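Local structure of CurH (3KG7) at residues D96-R108 / W116-P128. The protein probably catalyses the dehydration of a beta-hydroxyacyl intermediate to an enoyl product, as the dehydratase domain of a curacin polyketide synthase module. Sequence-based numbering, arbitrary orientation.
Sequences DNVGKQFVEVFSR and WQQHASMSVSENP
Arg-108 lies flat over the indole of Trp-116: its CD sits above the centre of the six-membered ring, 3.6 Å from the centroid in a CH-pi contact, and the guanidinium plane is turned only 14° from the ring, with Trp-116 CZ2 under one of its faces. Two residues further along, a chi1 of -155° swings Gln-118 CG away from the backbone N and over the Phe-106 ring, 3.7 Å from the centroid. The Gln-118 carboxamide, its plane 24° from that ring, then runs on to Ala-120 O, NE2 donating over 3.1 Å from above the carbonyl plane while Val-105 N reaches the same oxygen from the opposite face. On the sheet face away from Phe-106 and Gln-118, Val-103, Val-105, Ala-120 and Met-122 (a selenomethionine) pack toward helix 52-62, the central helix of a hotdog fold, and Val-103 CG2 meets Val-124 CG2 at 3.8 Å. Between these two faces the strands pair as an antiparallel hairpin, with a classic beta bulge that shifts the register by one where His-119 and Ala-120 both face Val-105; His-119 N donates to Val-105 O at 2.8 Å. Just before strand 101-108, Lys-100 NZ forms a long salt bridge with Glu-126 OE1 (3.5 Å), beyond the end of strand 117-124, and another with Glu-69. An alanine in place of Trp-116 would probably leave the Arg-108 side chain without its flat support and freer to swing. That matters because Arg-108 NH2 bridges to Glu-87 and to Glu-17 of the second subunit, so the stack probably helps aim a charge at the subunit interface.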
loop_
_atom_site.group_PDB
_atom_site.type_symbol
_atom_site.label_atom_id
_atom_site.label_comp_id
_atom_site.label_asym_id
_atom_site.label_seq_id
_atom_site.Cartn_x
_atom_site.Cartn_y
_atom_site.Cartn_z
ATOM N N ASP C 96 1.956 18.242 3.649
ATOM C CA ASP C 96 1.106 19.290 3.095
ATOM C C ASP C 96 1.883 20.586 2.797
ATOM O O ASP C 96 3.116 20.592 2.800
ATOM C CB ASP C 96 -0.101 19.538 4.019
ATOM C CG ASP C 96 0.291 20.096 5.387
ATOM O OD1 ASP C 96 -0.346 19.724 6.387
ATOM O OD2 ASP C 96 1.215 20.926 5.479
ATOM N N ASN C 97 1.156 21.671 2.544
ATOM C CA ASN C 97 1.752 22.969 2.262
ATOM C C ASN C 97 2.598 23.522 3.403
ATOM O O ASN C 97 3.635 24.130 3.159
ATOM C CB ASN C 97 0.666 23.964 1.857
ATOM C CG ASN C 97 -0.128 23.496 0.645
ATOM O OD1 ASN C 97 0.163 22.443 0.065
ATOM N ND2 ASN C 97 -1.139 24.276 0.256
ATOM N N VAL C 98 2.161 23.301 4.640
ATOM C CA VAL C 98 2.941 23.707 5.813
ATOM C C VAL C 98 4.031 22.670 6.119
ATOM O O VAL C 98 4.888 22.891 6.968
ATOM C CB VAL C 98 2.061 23.942 7.068
ATOM C CG1 VAL C 98 2.728 24.960 8.003
ATOM C CG2 VAL C 98 0.675 24.434 6.676
ATOM N N GLY C 99 3.992 21.548 5.408
ATOM C CA GLY C 99 4.993 20.500 5.550
ATOM C C GLY C 99 4.707 19.491 6.645
ATOM O O GLY C 99 5.577 18.695 6.985
ATOM N N LYS C 100 3.496 19.538 7.202
ATOM C CA LYS C 100 3.031 18.582 8.209
ATOM C C LYS C 100 2.597 17.270 7.553
ATOM O O LYS C 100 2.050 17.272 6.447
ATOM C CB LYS C 100 1.816 19.132 8.958
ATOM C CG LYS C 100 2.035 20.370 9.798
ATOM C CD LYS C 100 0.839 20.589 10.704
ATOM C CE LYS C 100 0.636 22.058 11.023
ATOM N NZ LYS C 100 1.444 22.482 12.189
ATOM N N GLN C 101 2.829 16.154 8.246
ATOM C CA GLN C 101 2.405 14.835 7.766
ATOM C C GLN C 101 1.313 14.289 8.677
ATOM O O GLN C 101 1.535 14.065 9.873
ATOM C CB GLN C 101 3.578 13.843 7.728
ATOM C CG GLN C 101 4.709 14.190 6.776
ATOM C CD GLN C 101 6.010 13.465 7.128
ATOM O OE1 GLN C 101 6.388 12.480 6.479
ATOM N NE2 GLN C 101 6.689 13.939 8.168
ATOM N N PHE C 102 0.131 14.089 8.111
ATOM C CA PHE C 102 -0.973 13.498 8.853
ATOM C C PHE C 102 -0.738 11.990 8.983
ATOM O O PHE C 102 -0.218 11.352 8.060
ATOM C CB PHE C 102 -2.298 13.800 8.152
ATOM C CG PHE C 102 -3.508 13.527 8.989
ATOM C CD1 PHE C 102 -3.611 14.038 10.280
ATOM C CD2 PHE C 102 -4.565 12.770 8.480
ATOM C CE1 PHE C 102 -4.742 13.779 11.057
ATOM C CE2 PHE C 102 -5.700 12.515 9.243
ATOM C CZ PHE C 102 -5.791 13.018 10.533
ATOM N N VAL C 103 -1.085 11.434 10.138
ATOM C CA VAL C 103 -0.923 10.003 10.390
ATOM C C VAL C 103 -2.227 9.456 10.944
ATOM O O VAL C 103 -2.856 10.082 11.801
ATOM C CB VAL C 103 0.216 9.722 11.405
ATOM C CG1 VAL C 103 0.312 8.229 11.729
ATOM C CG2 VAL C 103 1.566 10.248 10.891
ATOM N N GLU C 104 -2.648 8.299 10.446
ATOM C CA GLU C 104 -3.827 7.642 11.006
ATOM C C GLU C 104 -3.627 6.135 11.090
ATOM O O GLU C 104 -2.982 5.546 10.226
ATOM C CB GLU C 104 -5.098 8.033 10.245
ATOM C CG GLU C 104 -4.997 7.894 8.738
ATOM C CD GLU C 104 -6.135 8.578 7.988
ATOM O OE1 GLU C 104 -6.798 9.474 8.554
ATOM O OE2 GLU C 104 -6.359 8.214 6.811
ATOM N N VAL C 105 -4.151 5.534 12.157
ATOM C CA VAL C 105 -4.019 4.099 12.403
ATOM C C VAL C 105 -5.390 3.438 12.392
ATOM O O VAL C 105 -6.276 3.805 13.168
ATOM C CB VAL C 105 -3.318 3.809 13.752
ATOM C CG1 VAL C 105 -3.356 2.305 14.082
ATOM C CG2 VAL C 105 -1.873 4.349 13.752
ATOM N N PHE C 106 -5.553 2.465 11.500
ATOM C CA PHE C 106 -6.789 1.700 11.353
ATOM C C PHE C 106 -6.510 0.218 11.572
ATOM O O PHE C 106 -5.390 -0.243 11.330
ATOM C CB PHE C 106 -7.348 1.868 9.934
ATOM C CG PHE C 106 -7.957 3.216 9.660
ATOM C CD1 PHE C 106 -9.339 3.369 9.609
ATOM C CD2 PHE C 106 -7.154 4.330 9.423
ATOM C CE1 PHE C 106 -9.918 4.620 9.345
ATOM C CE2 PHE C 106 -7.723 5.586 9.163
ATOM C CZ PHE C 106 -9.101 5.729 9.121
ATOM N N SER C 107 -7.522 -0.521 12.025
ATOM C CA SER C 107 -7.473 -1.979 11.989
ATOM C C SER C 107 -8.846 -2.567 11.733
ATOM O O SER C 107 -9.856 -1.902 11.945
ATOM C CB SER C 107 -6.856 -2.566 13.259
ATOM O OG SER C 107 -7.706 -2.408 14.371
ATOM N N ARG C 108 -8.864 -3.801 11.231
ATOM C CA ARG C 108 -10.078 -4.599 11.096
ATOM C C ARG C 108 -9.728 -6.043 11.456
ATOM O O ARG C 108 -8.557 -6.435 11.394
ATOM C CB ARG C 108 -10.656 -4.492 9.677
ATOM C CG ARG C 108 -9.959 -5.353 8.622
ATOM C CD ARG C 108 -10.485 -5.133 7.197
ATOM N NE ARG C 108 -9.531 -5.639 6.202
ATOM C CZ ARG C 108 -9.710 -5.630 4.879
ATOM N NH1 ARG C 108 -10.820 -5.145 4.341
ATOM N NH2 ARG C 108 -8.769 -6.117 4.084
ATOM N N TRP C 116 -13.428 -1.291 8.857
ATOM C CA TRP C 116 -12.226 -0.706 9.433
ATOM C C TRP C 116 -12.561 0.206 10.611
ATOM O O TRP C 116 -13.486 1.013 10.532
ATOM C CB TRP C 116 -11.459 0.094 8.379
ATOM C CG TRP C 116 -10.779 -0.701 7.289
ATOM C CD1 TRP C 116 -11.214 -0.858 6.003
ATOM C CD2 TRP C 116 -9.526 -1.406 7.377
ATOM N NE1 TRP C 116 -10.321 -1.628 5.287
ATOM C CE2 TRP C 116 -9.278 -1.977 6.104
ATOM C CE3 TRP C 116 -8.589 -1.612 8.403
ATOM C CZ2 TRP C 116 -8.127 -2.731 5.830
ATOM C CZ3 TRP C 116 -7.450 -2.372 8.129
ATOM C CH2 TRP C 116 -7.233 -2.921 6.854
ATOM N N GLN C 117 -11.794 0.067 11.690
ATOM C CA GLN C 117 -11.956 0.861 12.897
ATOM C C GLN C 117 -10.721 1.716 13.060
ATOM O O GLN C 117 -9.610 1.221 12.923
ATOM C CB GLN C 117 -12.090 -0.054 14.116
ATOM C CG GLN C 117 -13.264 -1.042 14.066
ATOM C CD GLN C 117 -13.398 -1.866 15.347
ATOM O OE1 GLN C 117 -13.194 -1.364 16.459
ATOM N NE2 GLN C 117 -13.750 -3.133 15.193
ATOM N N GLN C 118 -10.906 2.996 13.362
ATOM C CA GLN C 118 -9.770 3.877 13.586
ATOM C C GLN C 118 -9.376 3.887 15.061
ATOM O O GLN C 118 -10.229 3.892 15.941
ATOM C CB GLN C 118 -10.063 5.288 13.077
ATOM C CG GLN C 118 -8.799 6.079 12.710
ATOM C CD GLN C 118 -9.067 7.544 12.412
ATOM O OE1 GLN C 118 -10.125 7.900 11.885
ATOM N NE2 GLN C 118 -8.105 8.404 12.750
ATOM N N HIS C 119 -8.078 3.889 15.321
ATOM C CA HIS C 119 -7.582 3.872 16.683
ATOM C C HIS C 119 -6.854 5.160 17.058
ATOM O O HIS C 119 -6.860 5.568 18.230
ATOM C CB HIS C 119 -6.706 2.642 16.897
ATOM C CG HIS C 119 -7.400 1.360 16.567
ATOM N ND1 HIS C 119 -8.432 0.853 17.331
ATOM C CD2 HIS C 119 -7.226 0.489 15.546
ATOM C CE1 HIS C 119 -8.859 -0.275 16.796
ATOM N NE2 HIS C 119 -8.141 -0.519 15.713
ATOM N N ALA C 120 -6.249 5.805 16.061
ATOM C CA ALA C 120 -5.451 6.996 16.314
ATOM C C ALA C 120 -5.323 7.939 15.113
ATOM O O ALA C 120 -5.385 7.511 13.957
ATOM C CB ALA C 120 -4.067 6.602 16.823
ATOM N N SER C 121 -5.153 9.226 15.417
ATOM C CA SER C 121 -4.781 10.231 14.427
ATOM C C SER C 121 -3.791 11.194 15.060
ATOM O O SER C 121 -3.841 11.427 16.271
ATOM C CB SER C 121 -6.009 11.004 13.950
ATOM O OG SER C 121 -6.702 11.572 15.049
HETATM N N MSE C 122 -2.899 11.747 14.249
HETATM C CA MSE C 122 -1.959 12.772 14.712
HETATM C C MSE C 122 -1.242 13.426 13.538
HETATM O O MSE C 122 -1.363 12.976 12.396
HETATM C CB MSE C 122 -0.937 12.187 15.690
HETATM C CG MSE C 122 0.051 11.229 15.057
HETATM SE SE MSE C 122 0.533 9.761 16.248
HETATM C CE MSE C 122 -1.203 8.865 16.334
ATOM N N SER C 123 -0.504 14.491 13.832
ATOM C CA SER C 123 0.327 15.157 12.843
ATOM C C SER C 123 1.771 15.143 13.294
ATOM O O SER C 123 2.079 15.440 14.459
ATOM C CB SER C 123 -0.120 16.601 12.629
ATOM O OG SER C 123 -1.183 16.693 11.689
ATOM N N VAL C 124 2.653 14.775 12.371
ATOM C CA VAL C 124 4.077 14.983 12.547
ATOM C C VAL C 124 4.326 16.462 12.262
ATOM O O VAL C 124 3.945 16.960 11.203
ATOM C CB VAL C 124 4.870 14.098 11.573
ATOM C CG1 VAL C 124 6.376 14.223 11.808
ATOM C CG2 VAL C 124 4.434 12.658 11.723
ATOM N N SER C 125 4.927 17.168 13.214
ATOM C CA SER C 125 5.258 18.579 13.030
ATOM C C SER C 125 6.281 18.753 11.901
ATOM O O SER C 125 7.123 17.880 11.694
ATOM C CB SER C 125 5.798 19.163 14.336
ATOM O OG SER C 125 5.960 20.573 14.252
ATOM N N GLU C 126 6.198 19.858 11.158
ATOM C CA GLU C 126 7.202 20.147 10.125
ATOM C C GLU C 126 8.467 20.699 10.761
ATOM O O GLU C 126 9.499 20.843 10.099
ATOM C CB GLU C 126 6.671 21.114 9.059
ATOM C CG GLU C 126 6.585 22.581 9.481
ATOM C CD GLU C 126 5.286 22.934 10.190
ATOM O OE1 GLU C 126 4.385 22.067 10.264
ATOM O OE2 GLU C 126 5.167 24.085 10.673
ATOM N N ASN C 127 8.373 21.004 12.054
ATOM C CA ASN C 127 9.482 21.573 12.795
ATOM C C ASN C 127 10.056 20.627 13.821
ATOM O O ASN C 127 9.377 20.277 14.786
ATOM C CB ASN C 127 9.069 22.874 13.489
ATOM C CG ASN C 127 9.179 24.065 12.586
ATOM O OD1 ASN C 127 10.283 24.462 12.209
ATOM N ND2 ASN C 127 8.037 24.645 12.225
ATOM N N PRO C 128 11.320 20.220 13.624
ATOM C CA PRO C 128 12.072 19.553 14.674
ATOM C C PRO C 128 11.920 20.327 15.981
ATOM O O PRO C 128 11.990 21.555 15.971
ATOM C CB PRO C 128 13.524 19.651 14.179
ATOM C CG PRO C 128 13.486 20.574 12.971
ATOM C CD PRO C 128 12.127 20.377 12.406
#